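NH(3)-dependent NAD(+) synthetase (Francisella tularensis subsp. holarctica LVS, PDB 3FIU) belongs to the NAD synthase family in the HUP clan of alpha/beta nucleotide-binding proteins and holds adenosine monophosphate, pyrophosphate and magnesium in this structure. Local coordinates at residues D41-A46 with L181-N186; A58-S63 with Q72-L77; E84-S89 with Y129-Q134. One frame throughout, in Å; residues are numbered along the deposited sequence. Where two conformers were deposited one is given.

Contact 1 (D41-A46 with L181-N186). With MG (magnesium ion), chain E; POP (pyrophosphate 2-), chain H; AMP (adenosine monophosphate), chain G.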
loop_
_atom_site.group_PDB
_atom_site.type_symbol
_atom_site.label_atom_id
_atom_site.label_comp_id
_atom_site.label_asym_id
_atom_site.label_seq_id
_atom_site.Cartn_x
_atom_site.Cartn_y
_atom_site.Cartn_z
ATOM N N ASP A 41 -10.653 -16.686 6.152
ATOM C CA ASP A 41 -9.387 -16.503 5.389
ATOM C C ASP A 41 -8.254 -16.223 6.355
ATOM O O ASP A 41 -7.197 -16.852 6.292
ATOM C CB ASP A 41 -9.460 -15.336 4.380
ATOM C CG ASP A 41 -10.514 -15.523 3.296
ATOM O OD1 ASP A 41 -10.802 -16.677 2.906
ATOM O OD2 ASP A 41 -11.040 -14.468 2.828
ATOM N N SER A 42 -8.478 -15.278 7.272
ATOM C CA SER A 42 -7.411 -14.938 8.222
ATOM C C SER A 42 -7.225 -16.048 9.249
ATOM O O SER A 42 -6.093 -16.297 9.684
ATOM C CB SER A 42 -7.646 -13.587 8.908
ATOM O OG SER A 42 -8.949 -13.541 9.500
ATOM N N ALA A 43 -8.312 -16.747 9.594
ATOM C CA ALA A 43 -8.193 -17.894 10.504
ATOM C C ALA A 43 -7.255 -18.980 9.919
ATOM O O ALA A 43 -6.329 -19.496 10.597
ATOM C CB ALA A 43 -9.571 -18.461 10.843
ATOM N N VAL A 44 -7.511 -19.347 8.666
ATOM C CA VAL A 44 -6.700 -20.371 7.978
ATOM C C VAL A 44 -5.247 -19.904 7.843
ATOM O O VAL A 44 -4.310 -20.647 8.172
ATOM C CB VAL A 44 -7.337 -20.747 6.597
ATOM C CG1 VAL A 44 -6.383 -21.625 5.735
ATOM C CG2 VAL A 44 -8.711 -21.480 6.794
ATOM N N ALA A 45 -5.054 -18.690 7.331
ATOM C CA ALA A 45 -3.711 -18.128 7.184
ATOM C C ALA A 45 -2.918 -18.124 8.523
ATOM O O ALA A 45 -1.744 -18.547 8.564
ATOM C CB ALA A 45 -3.809 -16.718 6.584
ATOM N N ALA A 46 -3.566 -17.703 9.615
ATOM C CA ALA A 46 -2.924 -17.731 10.955
ATOM C C ALA A 46 -2.530 -19.158 11.399
ATOM O O ALA A 46 -1.412 -19.394 11.868
ATOM C CB ALA A 46 -3.837 -17.067 12.013
ATOM N N LEU A 181 -7.743 -27.859 9.696
ATOM C CA LEU A 181 -6.917 -27.195 10.697
ATOM C C LEU A 181 -7.658 -26.913 12.014
ATOM O O LEU A 181 -7.163 -26.173 12.879
ATOM C CB LEU A 181 -6.373 -25.894 10.116
ATOM C CG LEU A 181 -5.491 -26.016 8.866
ATOM C CD1 LEU A 181 -5.319 -24.626 8.214
ATOM C CD2 LEU A 181 -4.166 -26.671 9.207
ATOM N N ASP A 182 -8.851 -27.490 12.136
ATOM C CA ASP A 182 -9.666 -27.404 13.348
ATOM C C ASP A 182 -9.995 -25.977 13.767
ATOM O O ASP A 182 -9.994 -25.652 14.956
ATOM C CB ASP A 182 -9.011 -28.196 14.501
ATOM C CG ASP A 182 -8.698 -29.646 14.104
ATOM O OD1 ASP A 182 -9.568 -30.318 13.515
ATOM O OD2 ASP A 182 -7.579 -30.102 14.374
ATOM N N VAL A 183 -10.279 -25.126 12.780
ATOM C CA VAL A 183 -10.659 -23.759 13.044
ATOM C C VAL A 183 -12.022 -23.822 13.745
ATOM O O VAL A 183 -12.843 -24.644 13.370
ATOM C CB VAL A 183 -10.709 -22.966 11.686
ATOM C CG1 VAL A 183 -11.537 -21.717 11.770
ATOM C CG2 VAL A 183 -9.281 -22.645 11.176
ATOM N N PRO A 184 -12.256 -22.999 14.794
ATOM C CA PRO A 184 -13.555 -23.052 15.482
ATOM C C PRO A 184 -14.789 -23.019 14.585
ATOM O O PRO A 184 -14.893 -22.240 13.610
ATOM C CB PRO A 184 -13.517 -21.829 16.382
ATOM C CG PRO A 184 -12.088 -21.764 16.751
ATOM C CD PRO A 184 -11.369 -22.017 15.446
ATOM N N LYS A 185 -15.731 -23.878 14.953
ATOM C CA LYS A 185 -16.979 -24.054 14.219
ATOM C C LYS A 185 -17.693 -22.775 13.781
ATOM O O LYS A 185 -18.167 -22.714 12.643
ATOM C CB LYS A 185 -17.921 -24.928 15.052
ATOM C CG LYS A 185 -19.273 -25.160 14.420
ATOM C CD LYS A 185 -20.105 -26.137 15.259
ATOM C CE LYS A 185 -21.539 -26.276 14.723
ATOM N NZ LYS A 185 -21.542 -26.780 13.304
ATOM N N ASN A 186 -17.830 -21.774 14.666
ATOM C CA ASN A 186 -18.517 -20.539 14.246
ATOM C C ASN A 186 -17.849 -19.809 13.089
ATOM O O ASN A 186 -18.534 -19.176 12.272
ATOM C CB ASN A 186 -18.747 -19.545 15.380
ATOM C CG ASN A 186 -19.847 -18.568 15.043
ATOM O OD1 ASN A 186 -20.965 -18.975 14.749
ATOM N ND2 ASN A 186 -19.531 -17.292 15.017
HETATM MG MG MG E . -11.349 -12.428 3.305
HETATM P P1 POP H . -11.618 -12.927 6.533
HETATM O O1 POP H . -10.732 -13.693 7.484
HETATM O O2 POP H . -10.846 -12.434 5.343
HETATM O O3 POP H . -12.347 -11.755 7.171
HETATM O O POP H . -12.711 -13.971 5.939
HETATM P P2 POP H . -13.878 -13.528 4.919
HETATM O O4 POP H . -13.254 -13.019 3.629
HETATM O O5 POP H . -14.570 -14.840 4.682
HETATM O O6 POP H . -14.837 -12.526 5.515
HETATM P P AMP G . -12.284 -9.328 4.430
HETATM O O1P AMP G . -11.849 -10.276 3.327
HETATM O O2P AMP G . -12.490 -7.895 3.913
HETATM O O3P AMP G . -13.355 -9.765 5.366
HETATM O "O5'" AMP G . -10.968 -9.096 5.359
HETATM C "C5'" AMP G . -9.681 -8.944 4.724
HETATM C "C4'" AMP G . -8.610 -9.061 5.794
HETATM O "O4'" AMP G . -8.513 -7.860 6.571
HETATM C "C3'" AMP G . -8.903 -10.135 6.834
HETATM O "O3'" AMP G . -8.533 -11.399 6.303
HETATM C "C2'" AMP G . -8.008 -9.697 7.989
HETATM O "O2'" AMP G . -6.652 -10.163 7.811
HETATM C "C1'" AMP G . -8.066 -8.170 7.894
HETATM N N9 AMP G . -9.103 -7.675 8.828
HETATM C C8 AMP G . -10.381 -7.318 8.530
HETATM N N7 AMP G . -11.055 -6.925 9.643
HETATM C C5 AMP G . -10.195 -7.065 10.680
HETATM C C6 AMP G . -10.257 -6.805 12.131
HETATM N N6 AMP G . -11.405 -6.375 12.705
HETATM N N1 AMP G . -9.128 -7.052 12.822
HETATM C C2 AMP G . -7.981 -7.508 12.279
HETATM N N3 AMP G . -7.834 -7.754 10.947
HETATM C C4 AMP G . -8.910 -7.539 10.139
HETATM O O HOH W 1 -9.209 -12.026 2.767
#
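Val44 (chi1 170°) and Val183 (chi1 160°) both turn CG1 anti to the backbone N, and in each it is this branch that touches. Val183 CG1 meets Ala43 CB at 3.9 Å. Val44 CG1 meets Leu181 CD1 at 4.0 Å, and these two side chains cross at about a right angle. Segment 41-46 lies in the first turns of helix 40-51. Its Asp41 and Ser42 are the last two residues of the PP-loop motif, SGGIDS here. Segment 181-186 links helices 171-180 and 185-189. It leaves the first through a Schellman motif with Asp182 as the C-prime residue, and Pro184 is the N-cap of the second. The contact between the segments is apolar and buried. Leu77 also packs on Ala43, and Val174 and Leu177 pack on Val44.

The start of the helix carries the ligand site. Asp41 OD2 binds magnesium at 2.1 Å. The metal also takes O1P of adenosine monophosphate, O2 and O4 of pyrophosphate and a water, and Glu147 completes the site. Asp41 OD1 forms a salt bridge with Lys171 and a hydrogen bond with Asn144, which helps fix the turn of the carboxylate. The helix N-terminus faces the pyrophosphate and would probably favour its negative charge. Asp41 N reaches the bridging O of pyrophosphate only weakly. Ser42 OG also hydrogen-bonds Ser37 OG. Ser42 grips a single pyrophosphate oxygen twice: Ser42 N gives O1 a nearly straight bond of 2.8 Å (168°), and Ser42 OG binds the same O1 at 2.7 Å.

Contact 2 (A58-S63 with Q72-L77). With AMP (adenosine monophosphate), chain G.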
loop_
_atom_site.group_PDB
_atom_site.type_symbol
_atom_site.label_atom_id
_atom_site.label_comp_id
_atom_site.label_asym_id
_atom_site.label_seq_id
_atom_site.Cartn_x
_atom_site.Cartn_y
_atom_site.Cartn_z
ATOM N N ALA A 58 -0.871 -12.277 16.210
ATOM C CA ALA A 58 -2.131 -11.815 15.632
ATOM C C ALA A 58 -2.540 -10.450 16.162
ATOM O O ALA A 58 -2.461 -10.199 17.361
ATOM C CB ALA A 58 -3.250 -12.818 15.896
ATOM N N LEU A 59 -3.000 -9.576 15.270
ATOM C CA LEU A 59 -3.588 -8.336 15.696
ATOM C C LEU A 59 -5.096 -8.402 15.469
ATOM O O LEU A 59 -5.548 -8.744 14.394
ATOM C CB LEU A 59 -2.980 -7.143 14.934
ATOM C CG LEU A 59 -1.469 -6.983 14.995
ATOM C CD1 LEU A 59 -1.085 -5.613 14.366
ATOM C CD2 LEU A 59 -0.989 -7.097 16.455
ATOM N N ILE A 60 -5.859 -8.075 16.504
ATOM C CA ILE A 60 -7.289 -7.837 16.350
ATOM C C ILE A 60 -7.530 -6.346 16.373
ATOM O O ILE A 60 -7.156 -5.653 17.324
ATOM C CB ILE A 60 -8.093 -8.543 17.436
ATOM C CG1 ILE A 60 -7.806 -10.045 17.413
ATOM C CG2 ILE A 60 -9.647 -8.216 17.319
ATOM C CD1 ILE A 60 -8.487 -10.797 18.559
ATOM N N LEU A 61 -8.193 -5.848 15.326
ATOM C CA LEU A 61 -8.216 -4.411 15.057
ATOM C C LEU A 61 -9.628 -3.919 14.781
ATOM O O LEU A 61 -9.933 -3.451 13.661
ATOM C CB LEU A 61 -7.267 -4.082 13.872
ATOM C CG LEU A 61 -5.830 -4.521 14.136
ATOM C CD1 LEU A 61 -4.945 -4.442 12.864
ATOM C CD2 LEU A 61 -5.282 -3.598 15.228
ATOM N N PRO A 62 -10.502 -4.004 15.798
ATOM C CA PRO A 62 -11.888 -3.602 15.555
ATOM C C PRO A 62 -12.104 -2.097 15.378
ATOM O O PRO A 62 -11.419 -1.272 15.995
ATOM C CB PRO A 62 -12.615 -4.103 16.805
ATOM C CG PRO A 62 -11.573 -4.195 17.859
ATOM C CD PRO A 62 -10.282 -4.471 17.186
ATOM N N SER A 63 -13.077 -1.740 14.552
ATOM C CA SER A 63 -13.626 -0.391 14.585
ATOM C C SER A 63 -15.016 -0.499 15.213
ATOM O O SER A 63 -15.490 -1.593 15.483
ATOM C CB SER A 63 -13.732 0.169 13.181
ATOM O OG SER A 63 -14.708 -0.575 12.442
ATOM N N GLN A 72 -14.584 -11.882 19.268
ATOM C CA GLN A 72 -14.585 -13.052 20.178
ATOM C C GLN A 72 -14.110 -14.331 19.498
ATOM O O GLN A 72 -13.352 -15.108 20.083
ATOM C CB GLN A 72 -15.960 -13.241 20.870
ATOM C CG GLN A 72 -16.364 -12.009 21.679
ATOM C CD GLN A 72 -17.715 -12.111 22.355
ATOM O OE1 GLN A 72 -17.817 -11.871 23.558
ATOM N NE2 GLN A 72 -18.767 -12.413 21.587
ATOM N N ASP A 73 -14.541 -14.529 18.250
ATOM C CA ASP A 73 -14.109 -15.703 17.476
ATOM C C ASP A 73 -12.615 -15.664 17.171
ATOM O O ASP A 73 -11.932 -16.685 17.230
ATOM C CB ASP A 73 -14.896 -15.796 16.171
ATOM C CG ASP A 73 -16.339 -16.256 16.370
ATOM O OD1 ASP A 73 -17.136 -16.126 15.390
ATOM O OD2 ASP A 73 -16.687 -16.705 17.484
ATOM N N ALA A 74 -12.114 -14.480 16.819
ATOM C CA ALA A 74 -10.660 -14.320 16.601
ATOM C C ALA A 74 -9.879 -14.657 17.889
ATOM O O ALA A 74 -8.847 -15.324 17.856
ATOM C CB ALA A 74 -10.355 -12.895 16.147
ATOM N N LEU A 75 -10.372 -14.138 19.015
ATOM C CA LEU A 75 -9.765 -14.411 20.323
ATOM C C LEU A 75 -9.801 -15.892 20.629
ATOM O O LEU A 75 -8.817 -16.449 21.103
ATOM C CB LEU A 75 -10.487 -13.646 21.433
ATOM C CG LEU A 75 -9.997 -12.233 21.734
ATOM C CD1 LEU A 75 -10.922 -11.527 22.758
ATOM C CD2 LEU A 75 -8.539 -12.289 22.210
ATOM N N GLU A 76 -10.933 -16.525 20.339
ATOM C CA GLU A 76 -11.034 -17.967 20.524
ATOM C C GLU A 76 -9.933 -18.722 19.751
ATOM O O GLU A 76 -9.257 -19.601 20.313
ATOM C CB GLU A 76 -12.416 -18.489 20.142
ATOM C CG GLU A 76 -12.517 -19.987 20.477
ATOM C CD GLU A 76 -13.886 -20.564 20.253
ATOM O OE1 GLU A 76 -14.883 -19.824 20.444
ATOM O OE2 GLU A 76 -13.963 -21.753 19.885
ATOM N N LEU A 77 -9.759 -18.390 18.473
ATOM C CA LEU A 77 -8.658 -18.965 17.681
ATOM C C LEU A 77 -7.257 -18.723 18.254
ATOM O O LEU A 77 -6.450 -19.657 18.350
ATOM C CB LEU A 77 -8.730 -18.484 16.229
ATOM C CG LEU A 77 -7.676 -19.099 15.298
ATOM C CD1 LEU A 77 -7.900 -20.624 15.117
ATOM C CD2 LEU A 77 -7.699 -18.336 13.969
HETATM P P AMP G . -12.284 -9.328 4.430
HETATM O O1P AMP G . -11.849 -10.276 3.327
HETATM O O2P AMP G . -12.490 -7.895 3.913
HETATM O O3P AMP G . -13.355 -9.765 5.366
HETATM O "O5'" AMP G . -10.968 -9.096 5.359
HETATM C "C5'" AMP G . -9.681 -8.944 4.724
HETATM C "C4'" AMP G . -8.610 -9.061 5.794
HETATM O "O4'" AMP G . -8.513 -7.860 6.571
HETATM C "C3'" AMP G . -8.903 -10.135 6.834
HETATM O "O3'" AMP G . -8.533 -11.399 6.303
HETATM C "C2'" AMP G . -8.008 -9.697 7.989
HETATM O "O2'" AMP G . -6.652 -10.163 7.811
HETATM C "C1'" AMP G . -8.066 -8.170 7.894
HETATM N N9 AMP G . -9.103 -7.675 8.828
HETATM C C8 AMP G . -10.381 -7.318 8.530
HETATM N N7 AMP G . -11.055 -6.925 9.643
HETATM C C5 AMP G . -10.195 -7.065 10.680
HETATM C C6 AMP G . -10.257 -6.805 12.131
HETATM N N6 AMP G . -11.405 -6.375 12.705
HETATM N N1 AMP G . -9.128 -7.052 12.822
HETATM C C2 AMP G . -7.981 -7.508 12.279
HETATM N N3 AMP G . -7.834 -7.754 10.947
HETATM C C4 AMP G . -8.910 -7.539 10.139
#
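Ile60 CD1 rests on Ala74 CB at 3.7 Å and on Leu75 CG at 3.8 Å. The contact lies inside a beta-alpha-beta unit made of strand 56-60, helix 68-81 and strand 84-87, part of the Rossmann-like core of the HUP clan. Ile60 is the last residue of its strand, and the helix lies over the face of the sheet to which its side chain points.

The tight part is the pair Ile60 and Ala74. Ala74 points its methyl at the strand, and the CA atoms of Ile60 and Ala74 come within 7.3 Å. Ile60 CG1 is also near, at 4.0 Å from Ala74 CB. CG1 lies anti to the carbonyl carbon (chi1 -57°), and CD1 continues extended from it, which carries the tip of the chain to the helix. Met71 and Ile78 of the same helix also touch Ile60 and help bury it.

The looser part is at Leu75. This residue is partly exposed and meets the isoleucine flank-on, the two chains crossing at about a right angle. Its CD2 is 3.9 Å from Ile60 CD1. Leu75 also packs on His85 of the next strand. On the solvent side of the helix Glu76 is exposed, and partly exposed Gln72 points away from the strand.

Just past Ile60 the chain lines the pocket of adenosine monophosphate. Leu61 CB is 3.7 Å from adenine N1. Leu59 O stands 3.5 Å from C2 of the base. A backbone hydrogen bond runs from Leu61 N to adenine N1, 2.9 Å long, with an N-H...N angle of 149°.

Contact 3 (E84-S89 with Y129-Q134)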
loop_
_atom_site.group_PDB
_atom_site.type_symbol
_atom_site.label_atom_id
_atom_site.label_comp_id
_atom_site.label_asym_id
_atom_site.label_seq_id
_atom_site.Cartn_x
_atom_site.Cartn_y
_atom_site.Cartn_z
ATOM N N GLU A 84 1.069 -15.021 20.686
ATOM C CA GLU A 84 1.126 -13.597 20.978
ATOM C C GLU A 84 0.039 -12.847 20.184
ATOM O O GLU A 84 -0.174 -13.106 19.000
ATOM C CB GLU A 84 2.506 -13.034 20.591
ATOM C CG GLU A 84 2.770 -11.613 21.165
ATOM C CD GLU A 84 4.148 -11.060 20.805
ATOM O OE1 GLU A 84 5.063 -11.870 20.471
ATOM O OE2 GLU A 84 4.302 -9.812 20.831
ATOM N N HIS A 85 -0.653 -11.924 20.842
ATOM C CA HIS A 85 -1.694 -11.165 20.159
ATOM C C HIS A 85 -1.972 -9.851 20.854
ATOM O O HIS A 85 -1.683 -9.691 22.042
ATOM C CB HIS A 85 -2.994 -11.997 20.149
ATOM C CG HIS A 85 -3.490 -12.293 21.527
ATOM N ND1 HIS A 85 -2.894 -13.232 22.344
ATOM C CD2 HIS A 85 -4.465 -11.713 22.264
ATOM C CE1 HIS A 85 -3.512 -13.253 23.510
ATOM N NE2 HIS A 85 -4.474 -12.346 23.485
ATOM N N TYR A 86 -2.556 -8.915 20.124
ATOM C CA TYR A 86 -3.029 -7.655 20.695
ATOM C C TYR A 86 -4.368 -7.301 20.090
ATOM O O TYR A 86 -4.603 -7.523 18.887
ATOM C CB TYR A 86 -2.013 -6.532 20.418
ATOM C CG TYR A 86 -0.639 -6.912 20.930
ATOM C CD1 TYR A 86 0.244 -7.652 20.127
ATOM C CD2 TYR A 86 -0.248 -6.594 22.233
ATOM C CE1 TYR A 86 1.467 -8.051 20.590
ATOM C CE2 TYR A 86 0.997 -6.982 22.708
ATOM C CZ TYR A 86 1.844 -7.704 21.881
ATOM O OH TYR A 86 3.061 -8.121 22.344
ATOM N N THR A 87 -5.260 -6.806 20.932
ATOM C CA THR A 87 -6.532 -6.265 20.499
ATOM C C THR A 87 -6.509 -4.764 20.648
ATOM O O THR A 87 -6.414 -4.222 21.771
ATOM C CB THR A 87 -7.711 -6.859 21.291
ATOM O OG1 THR A 87 -7.687 -8.293 21.216
ATOM C CG2 THR A 87 -9.049 -6.312 20.730
ATOM N N ILE A 88 -6.590 -4.074 19.525
ATOM C CA ILE A 88 -6.472 -2.605 19.519
ATOM C C ILE A 88 -7.609 -1.976 18.722
ATOM O O ILE A 88 -7.761 -2.261 17.527
ATOM C CB ILE A 88 -5.108 -2.137 18.953
ATOM C CG1 ILE A 88 -3.959 -2.685 19.799
ATOM C CG2 ILE A 88 -5.045 -0.599 18.851
ATOM C CD1 ILE A 88 -2.621 -2.659 19.103
ATOM N N SER A 89 -8.406 -1.127 19.372
ATOM C CA SER A 89 -9.442 -0.404 18.632
ATOM C C SER A 89 -8.784 0.590 17.683
ATOM O O SER A 89 -7.914 1.370 18.092
ATOM C CB SER A 89 -10.380 0.362 19.547
ATOM O OG SER A 89 -11.366 1.044 18.772
ATOM N N TYR A 129 2.215 -3.436 9.668
ATOM C CA TYR A 129 3.566 -3.003 9.303
ATOM C C TYR A 129 4.343 -2.334 10.449
ATOM O O TYR A 129 5.536 -2.478 10.513
ATOM C CB TYR A 129 3.524 -2.119 8.023
ATOM C CG TYR A 129 3.488 -3.037 6.812
ATOM C CD1 TYR A 129 2.263 -3.430 6.238
ATOM C CD2 TYR A 129 4.672 -3.637 6.348
ATOM C CE1 TYR A 129 2.233 -4.354 5.178
ATOM C CE2 TYR A 129 4.657 -4.526 5.305
ATOM C CZ TYR A 129 3.439 -4.894 4.718
ATOM O OH TYR A 129 3.440 -5.816 3.673
ATOM N N ALA A 130 3.670 -1.584 11.321
ATOM C CA ALA A 130 4.328 -1.059 12.531
ATOM C C ALA A 130 4.833 -2.212 13.400
ATOM O O ALA A 130 5.975 -2.174 13.910
ATOM C CB ALA A 130 3.367 -0.170 13.351
ATOM N N TYR A 131 3.983 -3.223 13.604
ATOM C CA TYR A 131 4.410 -4.406 14.376
ATOM C C TYR A 131 5.555 -5.144 13.678
ATOM O O TYR A 131 6.588 -5.445 14.284
ATOM C CB TYR A 131 3.241 -5.387 14.601
ATOM C CG TYR A 131 3.647 -6.525 15.521
ATOM C CD1 TYR A 131 3.484 -6.420 16.898
ATOM C CD2 TYR A 131 4.244 -7.680 15.010
ATOM C CE1 TYR A 131 3.886 -7.452 17.752
ATOM C CE2 TYR A 131 4.652 -8.717 15.854
ATOM C CZ TYR A 131 4.482 -8.583 17.232
ATOM O OH TYR A 131 4.876 -9.608 18.083
ATOM N N ALA A 132 5.365 -5.434 12.398
ATOM C CA ALA A 132 6.314 -6.212 11.617
ATOM C C ALA A 132 7.717 -5.578 11.657
ATOM O O ALA A 132 8.743 -6.285 11.828
ATOM C CB ALA A 132 5.825 -6.309 10.166
ATOM N N GLN A 133 7.770 -4.261 11.493
ATOM C CA GLN A 133 9.073 -3.597 11.456
ATOM C C GLN A 133 9.709 -3.591 12.830
ATOM O O GLN A 133 10.933 -3.738 12.940
ATOM C CB GLN A 133 8.991 -2.185 10.867
ATOM C CG GLN A 133 10.398 -1.577 10.632
ATOM C CD GLN A 133 10.380 -0.253 9.893
ATOM O OE1 GLN A 133 9.314 0.349 9.641
ATOM N NE2 GLN A 133 11.575 0.212 9.528
ATOM N N GLN A 134 8.893 -3.441 13.876
ATOM C CA GLN A 134 9.423 -3.467 15.240
ATOM C C GLN A 134 9.966 -4.852 15.647
ATOM O O GLN A 134 10.923 -4.923 16.410
ATOM C CB GLN A 134 8.384 -2.983 16.250
ATOM C CG GLN A 134 8.926 -2.947 17.667
ATOM C CD GLN A 134 8.113 -2.083 18.607
ATOM O OE1 GLN A 134 7.296 -1.264 18.172
ATOM N NE2 GLN A 134 8.341 -2.259 19.919
#
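Strand 84-87 and the last turns of helix 113-135 lie one over the other, with the CA atoms of Tyr86 and Tyr131 10.3 Å apart, so long side chains must span the gap. Glu84, Tyr86 and Tyr131 do this.

Tyr131 holds CG anti to its own backbone N (chi1 -174°), and its ring reaches down from the helix to the strand. Glu84 comes from segment 84-89 with its chain extended beyond CG. Glu84 OE2 lies at the edge of the Tyr131 ring, in the ring plane, and the carboxylate plane is turned 72° from that ring. OE2 and Tyr131 OH form a weak hydrogen bond at 2.8 Å. Tyr131 OH has its stronger partner outside the segments, Thr57 OG1.

The clearer bond to the same oxygen comes from within the same segment. Tyr86 OH donates to Glu84 OE2 at 2.6 Å. It meets the anti side of the carboxylate, 22° out of its plane, and OE2 lies in the plane of the Tyr86 ring. Both phenol oxygens therefore approach Glu84 OE2, the Tyr86 one firmly and the Tyr131 one weakly. The two phenol rings also touch, with Tyr86 CE1 3.8 Å from Tyr131 CE1 and the side chains crossing at about a right angle.

Tyr131 is buried and has further aromatic neighbours. Its ring stacks with Tyr135 and makes an edge-to-face contact with Phe104 of the second subunit. Ser103 of that subunit packs on Tyr86.

Tyr86 points to helix 113-135, whereas His85 points away from it and touches helix 68-81. This alternation, with helices on both faces of a parallel sheet, is the layered alpha/beta/alpha architecture of Rossmann-like folds, here with one face also meeting the dimer partner.

Contact 2 sits between the other two. Its centre is about 12 Å from the centres of contacts 1 and 3, whose own centres are about 20 Å apart and which do not touch. Contacts 1 and 2 meet through helix 68-81: Asn186 ND2 is 2.7 Å from Asp73 OD1, a probable hydrogen bond. Contacts 2 and 3 share the parallel sheet, with Ile60 N 2.7 Å from Tyr86 O, also a probable hydrogen bond. Contact 1 serves the phosphate and magnesium end of the pocket, and contact 2 the adenine end. Contact 3 is more remote: the Tyr86 side chain is about 10 Å from adenosine monophosphate, on the subunit interface side.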